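Local coordinates for immunomodulatory active chitinase (Trichuris suis, PDB 6G9C), which probably hydrolyses chitin as a family 18 glycosidase, and is a secreted, dimeric whipworm protein with immunomodulatory activity, at residues Gly364-Phe375 with Lys387-Leu398; Arg324-Pro333 with Asp345-Lys353. One frame throughout, in Å; residues are numbered along the deposited sequence.

Interaction 1. Residues Gly364-Phe375 with Lys387-Leu398; sequences GAFVWTLDYDDF and KYPLISLMQEIL. With EDO (1,2-ethanediol), chain C.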
loop_
_atom_site.group_PDB
_atom_site.type_symbol
_atom_site.label_atom_id
_atom_site.label_comp_id
_atom_site.label_asym_id
_atom_site.label_seq_id
_atom_site.Cartn_x
_atom_site.Cartn_y
_atom_site.Cartn_z
ATOM N N GLY A 364 -4.223 4.287 -25.879
ATOM C CA GLY A 364 -5.261 4.354 -24.866
ATOM C C GLY A 364 -5.732 5.788 -24.707
ATOM O O GLY A 364 -5.622 6.598 -25.634
ATOM N N ALA A 365 -6.222 6.085 -23.508
ATOM C CA ALA A 365 -6.763 7.404 -23.214
ATOM C C ALA A 365 -6.363 7.814 -21.811
ATOM O O ALA A 365 -6.081 6.974 -20.947
ATOM C CB ALA A 365 -8.301 7.426 -23.336
ATOM N N PHE A 366 -6.352 9.124 -21.592
ATOM C CA PHE A 366 -6.255 9.671 -20.252
ATOM C C PHE A 366 -7.201 10.857 -20.149
ATOM O O PHE A 366 -7.543 11.485 -21.160
ATOM C CB PHE A 366 -4.813 10.067 -19.900
ATOM C CG PHE A 366 -4.344 11.351 -20.551
ATOM C CD1 PHE A 366 -4.540 12.576 -19.923
ATOM C CD2 PHE A 366 -3.685 11.327 -21.778
ATOM C CE1 PHE A 366 -4.097 13.755 -20.497
ATOM C CE2 PHE A 366 -3.254 12.494 -22.365
ATOM C CZ PHE A 366 -3.455 13.715 -21.729
ATOM N N VAL A 367 -7.650 11.148 -18.927
ATOM C CA VAL A 367 -8.574 12.253 -18.696
ATOM C C VAL A 367 -7.902 13.321 -17.840
ATOM O O VAL A 367 -7.221 13.026 -16.849
ATOM C CB VAL A 367 -9.907 11.799 -18.050
ATOM C CG1 VAL A 367 -10.611 10.818 -18.953
ATOM C CG2 VAL A 367 -9.660 11.166 -16.692
ATOM N N TRP A 368 -8.105 14.566 -18.229
ATOM C CA TRP A 368 -7.789 15.729 -17.399
ATOM C C TRP A 368 -9.138 16.404 -17.141
ATOM O O TRP A 368 -9.653 17.071 -18.038
ATOM C CB TRP A 368 -6.792 16.665 -18.117
ATOM C CG TRP A 368 -6.518 17.914 -17.342
ATOM C CD1 TRP A 368 -7.250 19.061 -17.358
ATOM C CD2 TRP A 368 -5.442 18.135 -16.418
ATOM N NE1 TRP A 368 -6.704 19.987 -16.499
ATOM C CE2 TRP A 368 -5.595 19.443 -15.908
ATOM C CE3 TRP A 368 -4.372 17.356 -15.974
ATOM C CZ2 TRP A 368 -4.723 19.984 -14.968
ATOM C CZ3 TRP A 368 -3.504 17.889 -15.042
ATOM C CH2 TRP A 368 -3.684 19.192 -14.545
ATOM N N THR A 369 -9.752 16.249 -15.960
ATOM C CA THR A 369 -9.250 15.647 -14.725
ATOM C C THR A 369 -10.333 14.766 -14.108
ATOM O O THR A 369 -11.481 14.769 -14.553
ATOM C CB THR A 369 -8.931 16.695 -13.641
ATOM O OG1 THR A 369 -10.158 17.332 -13.263
ATOM C CG2 THR A 369 -7.954 17.762 -14.112
ATOM N N LEU A 370 -9.981 14.060 -13.030
ATOM C CA LEU A 370 -11.005 13.338 -12.280
ATOM C C LEU A 370 -12.031 14.286 -11.679
ATOM O O LEU A 370 -13.210 13.932 -11.556
ATOM C CB LEU A 370 -10.357 12.525 -11.159
ATOM C CG LEU A 370 -9.587 11.259 -11.515
ATOM C CD1 LEU A 370 -8.606 10.936 -10.386
ATOM C CD2 LEU A 370 -10.551 10.088 -11.769
ATOM N N ASP A 371 -11.606 15.482 -11.275
ATOM C CA ASP A 371 -12.450 16.348 -10.465
ATOM C C ASP A 371 -13.351 17.252 -11.295
ATOM O O ASP A 371 -14.123 18.017 -10.715
ATOM C CB ASP A 371 -11.593 17.199 -9.527
ATOM C CG ASP A 371 -10.428 17.863 -10.250
ATOM O OD1 ASP A 371 -10.642 18.934 -10.865
ATOM O OD2 ASP A 371 -9.311 17.302 -10.206
ATOM N N TYR A 372 -13.287 17.173 -12.624
ATOM C CA TYR A 372 -14.212 17.943 -13.451
ATOM C C TYR A 372 -15.424 17.141 -13.905
ATOM O O TYR A 372 -16.406 17.733 -14.369
ATOM C CB TYR A 372 -13.502 18.483 -14.687
ATOM C CG TYR A 372 -12.435 19.515 -14.437
ATOM C CD1 TYR A 372 -12.518 20.420 -13.380
ATOM C CD2 TYR A 372 -11.339 19.593 -15.288
ATOM C CE1 TYR A 372 -11.511 21.393 -13.192
ATOM C CE2 TYR A 372 -10.350 20.530 -15.105
ATOM C CZ TYR A 372 -10.440 21.431 -14.069
ATOM O OH TYR A 372 -9.423 22.357 -13.933
ATOM N N ASP A 373 -15.369 15.816 -13.800
ATOM C CA ASP A 373 -16.506 14.967 -14.104
ATOM C C ASP A 373 -17.559 15.121 -13.005
ATOM O O ASP A 373 -17.304 15.676 -11.931
ATOM C CB ASP A 373 -16.040 13.515 -14.207
ATOM C CG ASP A 373 -16.960 12.620 -15.026
ATOM O OD1 ASP A 373 -18.070 13.021 -15.450
ATOM O OD2 ASP A 373 -16.548 11.456 -15.232
ATOM N N ASP A 374 -18.750 14.601 -13.268
ATOM C CA ASP A 374 -19.792 14.518 -12.236
ATOM C C ASP A 374 -19.440 13.354 -11.307
ATOM O O ASP A 374 -20.019 12.272 -11.363
ATOM C CB ASP A 374 -21.164 14.350 -12.885
ATOM C CG ASP A 374 -22.338 14.632 -11.924
ATOM O OD1 ASP A 374 -22.170 15.351 -10.910
ATOM O OD2 ASP A 374 -23.456 14.138 -12.209
ATOM N N PHE A 375 -18.429 13.579 -10.458
ATOM C CA PHE A 375 -17.866 12.462 -9.699
ATOM C C PHE A 375 -18.748 12.019 -8.536
ATOM O O PHE A 375 -18.591 10.889 -8.056
ATOM C CB PHE A 375 -16.453 12.798 -9.194
ATOM C CG PHE A 375 -16.384 14.021 -8.332
ATOM C CD1 PHE A 375 -16.188 15.270 -8.904
ATOM C CD2 PHE A 375 -16.496 13.922 -6.948
ATOM C CE1 PHE A 375 -16.116 16.408 -8.121
ATOM C CE2 PHE A 375 -16.424 15.055 -6.150
ATOM C CZ PHE A 375 -16.232 16.304 -6.744
ATOM N N LYS A 387 -22.242 7.947 -11.220
ATOM C CA LYS A 387 -20.988 8.625 -10.920
ATOM C C LYS A 387 -20.045 8.504 -12.105
ATOM O O LYS A 387 -19.995 7.465 -12.773
ATOM C CB LYS A 387 -20.331 8.039 -9.666
ATOM C CG LYS A 387 -21.152 8.248 -8.394
ATOM C CD LYS A 387 -20.690 7.337 -7.266
ATOM C CE LYS A 387 -21.769 7.205 -6.205
ATOM N NZ LYS A 387 -22.899 6.332 -6.647
ATOM N N TYR A 388 -19.292 9.571 -12.352
ATOM C CA TYR A 388 -18.300 9.616 -13.422
ATOM C C TYR A 388 -18.920 9.240 -14.767
ATOM O O TYR A 388 -18.480 8.267 -15.405
ATOM C CB TYR A 388 -17.127 8.702 -13.104
ATOM C CG TYR A 388 -16.308 9.096 -11.905
ATOM C CD1 TYR A 388 -15.316 10.068 -12.018
ATOM C CD2 TYR A 388 -16.504 8.469 -10.659
ATOM C CE1 TYR A 388 -14.548 10.424 -10.942
ATOM C CE2 TYR A 388 -15.735 8.823 -9.561
ATOM C CZ TYR A 388 -14.747 9.798 -9.723
ATOM O OH TYR A 388 -13.959 10.171 -8.657
ATOM N N PRO A 389 -19.967 9.943 -15.218
ATOM C CA PRO A 389 -20.562 9.590 -16.519
ATOM C C PRO A 389 -19.568 9.699 -17.668
ATOM O O PRO A 389 -19.660 8.936 -18.640
ATOM C CB PRO A 389 -21.714 10.598 -16.664
ATOM C CG PRO A 389 -21.290 11.768 -15.821
ATOM C CD PRO A 389 -20.564 11.163 -14.650
ATOM N N LEU A 390 -18.616 10.624 -17.580
ATOM C CA LEU A 390 -17.615 10.763 -18.634
ATOM C C LEU A 390 -16.490 9.740 -18.483
ATOM O O LEU A 390 -16.196 8.983 -19.415
ATOM C CB LEU A 390 -17.025 12.179 -18.631
ATOM C CG LEU A 390 -18.002 13.342 -18.804
ATOM C CD1 LEU A 390 -17.253 14.625 -19.120
ATOM C CD2 LEU A 390 -18.997 13.019 -19.888
ATOM N N ILE A 391 -15.853 9.703 -17.313
ATOM C CA ILE A 391 -14.620 8.928 -17.181
ATOM C C ILE A 391 -14.894 7.422 -17.214
ATOM O O ILE A 391 -14.060 6.650 -17.705
ATOM C CB ILE A 391 -13.868 9.384 -15.914
ATOM C CG1 ILE A 391 -13.506 10.864 -16.055
ATOM C CG2 ILE A 391 -12.580 8.585 -15.706
ATOM C CD1 ILE A 391 -12.924 11.472 -14.816
ATOM N N SER A 392 -16.078 6.980 -16.747
ATOM C CA SER A 392 -16.449 5.566 -16.829
ATOM C C SER A 392 -16.358 5.007 -18.240
ATOM O O SER A 392 -16.228 3.787 -18.400
ATOM C CB SER A 392 -17.895 5.335 -16.343
ATOM O OG SER A 392 -18.069 5.777 -15.016
ATOM N N LEU A 393 -16.465 5.865 -19.262
ATOM C CA LEU A 393 -16.478 5.387 -20.642
ATOM C C LEU A 393 -15.165 4.726 -21.039
ATOM O O LEU A 393 -15.151 3.924 -21.975
ATOM C CB LEU A 393 -16.786 6.546 -21.595
ATOM C CG LEU A 393 -18.234 7.062 -21.483
ATOM C CD1 LEU A 393 -18.425 8.349 -22.270
ATOM C CD2 LEU A 393 -19.209 6.009 -21.944
ATOM N N MET A 394 -14.054 5.075 -20.380
ATOM C CA MET A 394 -12.780 4.436 -20.698
ATOM C C MET A 394 -12.827 2.944 -20.379
ATOM O O MET A 394 -12.619 2.096 -21.256
ATOM C CB MET A 394 -11.634 5.119 -19.939
ATOM C CG MET A 394 -11.302 6.516 -20.430
ATOM S SD MET A 394 -9.658 7.057 -19.886
ATOM C CE MET A 394 -9.846 7.029 -18.113
ATOM N N GLN A 395 -13.124 2.606 -19.122
ATOM C CA GLN A 395 -13.296 1.206 -18.740
ATOM C C GLN A 395 -14.358 0.514 -19.589
ATOM O O GLN A 395 -14.169 -0.625 -20.033
ATOM C CB GLN A 395 -13.671 1.132 -17.263
ATOM C CG GLN A 395 -13.000 0.041 -16.490
ATOM C CD GLN A 395 -13.426 -1.319 -16.940
ATOM O OE1 GLN A 395 -14.579 -1.524 -17.319
ATOM N NE2 GLN A 395 -12.499 -2.272 -16.903
ATOM N N GLU A 396 -15.490 1.185 -19.823
ATOM C CA GLU A 396 -16.619 0.510 -20.459
ATOM C C GLU A 396 -16.329 0.169 -21.908
ATOM O O GLU A 396 -16.804 -0.857 -22.403
ATOM C CB GLU A 396 -17.872 1.373 -20.387
ATOM C CG GLU A 396 -18.480 1.464 -19.013
ATOM C CD GLU A 396 -19.547 2.533 -18.933
ATOM O OE1 GLU A 396 -20.072 2.930 -19.998
ATOM O OE2 GLU A 396 -19.857 2.977 -17.807
ATOM N N ILE A 397 -15.561 1.007 -22.598
ATOM C CA ILE A 397 -15.303 0.834 -24.019
ATOM C C ILE A 397 -13.943 0.196 -24.271
ATOM O O ILE A 397 -13.830 -0.715 -25.090
ATOM C CB ILE A 397 -15.423 2.190 -24.750
ATOM C CG1 ILE A 397 -16.839 2.758 -24.595
ATOM C CG2 ILE A 397 -15.050 2.042 -26.221
ATOM C CD1 ILE A 397 -16.978 4.223 -25.014
ATOM N N LEU A 398 -12.897 0.648 -23.576
ATOM C CA LEU A 398 -11.572 0.082 -23.790
ATOM C C LEU A 398 -11.319 -1.172 -22.965
ATOM O O LEU A 398 -10.342 -1.877 -23.229
ATOM C CB LEU A 398 -10.486 1.121 -23.495
ATOM C CG LEU A 398 -10.560 2.410 -24.327
ATOM C CD1 LEU A 398 -9.513 3.404 -23.879
ATOM C CD2 LEU A 398 -10.431 2.115 -25.817
HETATM C C1 EDO C . -8.186 23.133 -17.207
HETATM O O1 EDO C . -7.695 22.588 -15.981
HETATM C C2 EDO C . -8.885 24.427 -16.826
HETATM O O2 EDO C . -7.961 25.380 -16.286
#

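Interaction 2. Residues Arg324-Pro333 with Asp345-Lys353; sequences RVWDDESKTP and DDVESMKAK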
loop_
_atom_site.group_PDB
_atom_site.type_symbol
_atom_site.label_atom_id
_atom_site.label_comp_id
_atom_site.label_asym_id
_atom_site.label_seq_id
_atom_site.Cartn_x
_atom_site.Cartn_y
_atom_site.Cartn_z
ATOM N N ARG A 324 -27.860 23.408 -25.695
ATOM C CA ARG A 324 -26.784 22.561 -26.185
ATOM C C ARG A 324 -26.898 22.428 -27.698
ATOM O O ARG A 324 -27.996 22.240 -28.232
ATOM C CB ARG A 324 -26.859 21.185 -25.516
ATOM C CG ARG A 324 -25.921 20.135 -26.083
ATOM C CD ARG A 324 -26.102 18.823 -25.350
ATOM N NE ARG A 324 -25.152 17.793 -25.755
ATOM C CZ ARG A 324 -25.328 17.000 -26.810
ATOM N NH1 ARG A 324 -26.408 17.145 -27.575
ATOM N NH2 ARG A 324 -24.427 16.067 -27.100
ATOM N N VAL A 325 -25.767 22.540 -28.388
ATOM C CA VAL A 325 -25.683 22.297 -29.822
ATOM C C VAL A 325 -24.639 21.217 -30.066
ATOM O O VAL A 325 -23.532 21.283 -29.522
ATOM C CB VAL A 325 -25.328 23.572 -30.611
ATOM C CG1 VAL A 325 -25.201 23.242 -32.101
ATOM C CG2 VAL A 325 -26.364 24.661 -30.380
ATOM N N TRP A 326 -24.988 20.228 -30.884
ATOM C CA TRP A 326 -24.055 19.176 -31.271
ATOM C C TRP A 326 -23.395 19.567 -32.591
ATOM O O TRP A 326 -24.090 19.829 -33.578
ATOM C CB TRP A 326 -24.781 17.833 -31.414
ATOM C CG TRP A 326 -23.905 16.701 -31.909
ATOM C CD1 TRP A 326 -23.960 16.085 -33.132
ATOM C CD2 TRP A 326 -22.868 16.044 -31.178
ATOM N NE1 TRP A 326 -23.001 15.096 -33.207
ATOM C CE2 TRP A 326 -22.325 15.051 -32.019
ATOM C CE3 TRP A 326 -22.332 16.210 -29.896
ATOM C CZ2 TRP A 326 -21.272 14.226 -31.616
ATOM C CZ3 TRP A 326 -21.291 15.389 -29.498
ATOM C CH2 TRP A 326 -20.775 14.406 -30.356
ATOM N N ASP A 327 -22.066 19.618 -32.612
ATOM C CA ASP A 327 -21.319 19.871 -33.846
ATOM C C ASP A 327 -20.831 18.530 -34.380
ATOM O O ASP A 327 -19.831 17.996 -33.905
ATOM C CB ASP A 327 -20.147 20.816 -33.607
ATOM C CG ASP A 327 -19.425 21.164 -34.894
ATOM O OD1 ASP A 327 -20.050 21.838 -35.745
ATOM O OD2 ASP A 327 -18.252 20.754 -35.060
ATOM N N ASP A 328 -21.528 17.987 -35.383
ATOM C CA ASP A 328 -21.208 16.628 -35.808
ATOM C C ASP A 328 -19.859 16.557 -36.517
ATOM O O ASP A 328 -19.214 15.503 -36.502
ATOM C CB ASP A 328 -22.323 16.062 -36.696
ATOM C CG ASP A 328 -22.308 14.529 -36.745
ATOM O OD1 ASP A 328 -22.417 13.880 -35.676
ATOM O OD2 ASP A 328 -22.165 13.972 -37.856
ATOM N N GLU A 329 -19.406 17.660 -37.119
ATOM C CA GLU A 329 -18.125 17.647 -37.820
ATOM C C GLU A 329 -16.977 17.372 -36.857
ATOM O O GLU A 329 -16.135 16.501 -37.103
ATOM C CB GLU A 329 -17.907 18.977 -38.537
ATOM C CG GLU A 329 -17.790 18.852 -40.037
ATOM C CD GLU A 329 -17.442 20.167 -40.696
ATOM O OE1 GLU A 329 -17.927 21.212 -40.220
ATOM O OE2 GLU A 329 -16.679 20.153 -41.682
ATOM N N SER A 330 -16.923 18.116 -35.759
ATOM C CA SER A 330 -15.894 17.926 -34.751
ATOM C C SER A 330 -16.247 16.847 -33.735
ATOM O O SER A 330 -15.379 16.462 -32.946
ATOM C CB SER A 330 -15.641 19.239 -34.014
ATOM O OG SER A 330 -16.768 19.586 -33.218
ATOM N N LYS A 331 -17.499 16.368 -33.730
ATOM C CA LYS A 331 -17.993 15.415 -32.730
ATOM C C LYS A 331 -17.899 15.983 -31.309
ATOM O O LYS A 331 -17.542 15.280 -30.361
ATOM C CB LYS A 331 -17.263 14.069 -32.830
ATOM C CG LYS A 331 -17.522 13.309 -34.135
ATOM C CD LYS A 331 -18.965 12.838 -34.231
ATOM C CE LYS A 331 -19.270 12.165 -35.569
ATOM N NZ LYS A 331 -20.629 11.527 -35.548
ATOM N N THR A 332 -18.216 17.266 -31.148
ATOM C CA THR A 332 -18.199 17.890 -29.831
ATOM C C THR A 332 -19.446 18.751 -29.665
ATOM O O THR A 332 -20.026 19.209 -30.658
ATOM C CB THR A 332 -16.960 18.775 -29.595
ATOM O OG1 THR A 332 -16.985 19.895 -30.494
ATOM C CG2 THR A 332 -15.647 17.976 -29.775
ATOM N N PRO A 333 -19.875 18.984 -28.421
ATOM C CA PRO A 333 -20.987 19.905 -28.178
ATOM C C PRO A 333 -20.507 21.284 -27.776
ATOM O O PRO A 333 -19.365 21.450 -27.331
ATOM C CB PRO A 333 -21.729 19.235 -27.021
ATOM C CG PRO A 333 -20.597 18.669 -26.219
ATOM C CD PRO A 333 -19.571 18.187 -27.219
ATOM N N ASP A 345 -16.817 18.881 -23.532
ATOM C CA ASP A 345 -16.932 17.477 -23.907
ATOM C C ASP A 345 -17.953 16.779 -23.017
ATOM O O ASP A 345 -18.124 17.123 -21.842
ATOM C CB ASP A 345 -15.564 16.769 -23.831
ATOM C CG ASP A 345 -14.759 16.951 -25.114
ATOM O OD1 ASP A 345 -14.073 17.990 -25.240
ATOM O OD2 ASP A 345 -14.847 16.072 -26.002
ATOM N N ASP A 346 -18.652 15.805 -23.590
ATOM C CA ASP A 346 -19.730 15.155 -22.863
ATOM C C ASP A 346 -19.721 13.670 -23.207
ATOM O O ASP A 346 -18.772 13.162 -23.814
ATOM C CB ASP A 346 -21.066 15.857 -23.156
ATOM C CG ASP A 346 -21.579 15.639 -24.592
ATOM O OD1 ASP A 346 -20.870 15.045 -25.436
ATOM O OD2 ASP A 346 -22.728 16.072 -24.870
ATOM N N VAL A 347 -20.793 12.968 -22.825
ATOM C CA VAL A 347 -20.819 11.523 -23.045
ATOM C C VAL A 347 -20.741 11.206 -24.533
ATOM O O VAL A 347 -20.016 10.294 -24.950
ATOM C CB VAL A 347 -22.059 10.879 -22.398
ATOM C CG1 VAL A 347 -22.127 9.428 -22.804
ATOM C CG2 VAL A 347 -21.985 10.982 -20.877
ATOM N N GLU A 348 -21.467 11.955 -25.361
ATOM C CA GLU A 348 -21.426 11.683 -26.795
ATOM C C GLU A 348 -20.043 11.963 -27.384
ATOM O O GLU A 348 -19.554 11.189 -28.217
ATOM C CB GLU A 348 -22.492 12.497 -27.532
ATOM C CG GLU A 348 -23.939 12.183 -27.121
ATOM C CD GLU A 348 -24.441 10.836 -27.620
ATOM O OE1 GLU A 348 -23.630 10.028 -28.128
ATOM O OE2 GLU A 348 -25.662 10.580 -27.517
ATOM N N SER A 349 -19.401 13.068 -26.990
ATOM C CA SER A 349 -18.086 13.358 -27.561
ATOM C C SER A 349 -17.048 12.369 -27.050
ATOM O O SER A 349 -16.172 11.932 -27.807
ATOM C CB SER A 349 -17.660 14.805 -27.264
ATOM O OG SER A 349 -17.330 15.015 -25.901
ATOM N N MET A 350 -17.146 11.982 -25.777
ATOM C CA MET A 350 -16.229 10.976 -25.238
ATOM C C MET A 350 -16.436 9.632 -25.917
ATOM O O MET A 350 -15.468 8.914 -26.202
ATOM C CB MET A 350 -16.422 10.831 -23.730
ATOM C CG MET A 350 -16.076 12.067 -22.944
ATOM S SD MET A 350 -14.304 12.235 -22.743
ATOM C CE MET A 350 -14.198 12.006 -20.976
ATOM N N LYS A 351 -17.700 9.277 -26.179
ATOM C CA LYS A 351 -18.009 8.031 -26.868
ATOM C C LYS A 351 -17.354 7.995 -28.235
ATOM O O LYS A 351 -16.757 6.984 -28.631
ATOM C CB LYS A 351 -19.531 7.876 -27.022
ATOM C CG LYS A 351 -20.159 6.806 -26.197
ATOM C CD LYS A 351 -21.699 6.864 -26.306
ATOM C CE LYS A 351 -22.188 6.810 -27.750
ATOM N NZ LYS A 351 -23.689 6.849 -27.843
ATOM N N ALA A 352 -17.501 9.081 -28.996
ATOM C CA ALA A 352 -16.928 9.115 -30.333
ATOM C C ALA A 352 -15.408 9.018 -30.270
ATOM O O ALA A 352 -14.795 8.250 -31.020
ATOM C CB ALA A 352 -17.369 10.386 -31.058
ATOM N N LYS A 353 -14.788 9.770 -29.355
ATOM C CA LYS A 353 -13.330 9.794 -29.251
ATOM C C LYS A 353 -12.774 8.446 -28.792
ATOM O O LYS A 353 -11.800 7.939 -29.362
ATOM C CB LYS A 353 -12.903 10.905 -28.294
ATOM C CG LYS A 353 -13.131 12.302 -28.871
ATOM C CD LYS A 353 -12.851 13.377 -27.834
ATOM C CE LYS A 353 -12.828 14.758 -28.479
ATOM N NZ LYS A 353 -12.674 15.839 -27.455
#

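Interaction 1. Residues Gly364-Phe375 with Lys387-Leu398
OD1 of Asp373 is gripped by two backbone amides: Leu390 N across the contact, at 3.3 Å and on the syn side, and Asp374 N, its own neighbour, from above the carboxylate plane. OD2 of Asp373 receives the N-H of Ile391 at 2.8 Å in a nearly straight bond (164°), on its syn side though well out of the carboxylate plane, with a second, weak approach from Leu390 N. With CG anti to the backbone N (chi1 -157°), the acid group reaches over to these amides where the chain turns into the helical run that leads to helix 392-398, its flanks lined by the CD of Pro389, the CG of Leu390 and the CG1 of Ile391. Asp374 is the centre of an inverse gamma turn, and its carbonyl O takes Tyr388 N at 3.0 Å. The Tyr388 ring carries the CB of Phe375 over one face, a CH-pi contact with 3.8 Å from that carbon to the ring centroid, while the Tyr388 hydroxyl hydrogen-bonds to the backbone O of His56 and to the hydroxyl of Tyr52.

Farther along, strand 364-368 of the TIM barrel runs nearly antiparallel to helix 392-398 (169°), and the chemistry turns apolar. CG2 of Val367 lies 3.8 Å from CD1 of Ile391; Met394, bent at its last torsion, lays SD 3.7 Å from the CB of Ala365 and turns CE to CG1 of Val367. Trp368, pointing away from the helix, and Tyr372 of the following loop both hydrogen-bond to O1 of an ethanediol, probably from the crystallisation liquor. A buried acid serving two successive amides implies that Asp373 compensates N-H groups at the start of the helical run, and their dipoles would probably stabilise its negative charge.

Interaction 2. Residues Arg324-Pro333 with Asp345-Lys353
A capping box opens helix 347-360, and the hairpin formed by strands 323-327 and 332-337 of this family 18 glycosidase packs against that first turn. In the box Asp346, the N-cap residue, takes the N-H of Ser349 on OD1 (2.9 Å), while OG of Ser349 accepts the N-H of Asp346. The second carboxylate oxygen is thereby left to the hairpin: Arg324 grips OD2 of Asp346 side-on with two nitrogens, NH2 at 2.8 Å and NE at 3.1 Å. The NH2 hydrogen finds the syn lone pair, whereas NE arrives nearly head-on to the C-O bond, and the two flat groups lie almost coplanar, 22° apart. An arginine chain extended from CG to NE reaches from the strand to the cap, and CG of Pro333 rests 3.6 Å from CG of Asp346.

Beside the salt bridge the six-membered end of Trp326 meets Glu348, with CZ3 of the indole 3.7 Å from CB of the glutamate, and the backbone N of Ser349 sits at the ring's edge. The indole is held at its other end, where NE1 of Trp326 bonds in the ring plane to OD1 of Asp328, an oxygen that also takes NZ of Lys331. At the turn, Lys331 and Thr332 face Asp327 in a G1 beta bulge, and CB of Lys331 approaches CB of Ala352 (4.1 Å). Behind the cap, OD2 of Asp345 accepts from OG of Ser349 and, in a salt bridge of 2.6 Å, from NZ of Lys353; the two donors reach this oxygen from opposite faces of the carboxylate plane.

Overall arrangement
In both contacts an aspartate accepts backbone N-H near the start of a helical run, across the contact in interaction 1 but within the helix's own segment in interaction 2, where its second oxygen takes the arginine. Interaction 1 is almost wholly buried and joins a barrel strand to the last modelled helix, 392-398, mainly through apolar side chains beyond the single carboxylate of Asp373. Interaction 2 lies farther from the chain's centre and is partly exposed: there a hairpin meets helix 347-360 through a salt bridge and an indole. That helix leads into the strand of interaction 1. They also touch directly, with CD2 of Leu390 3.4 Å from Val347 N.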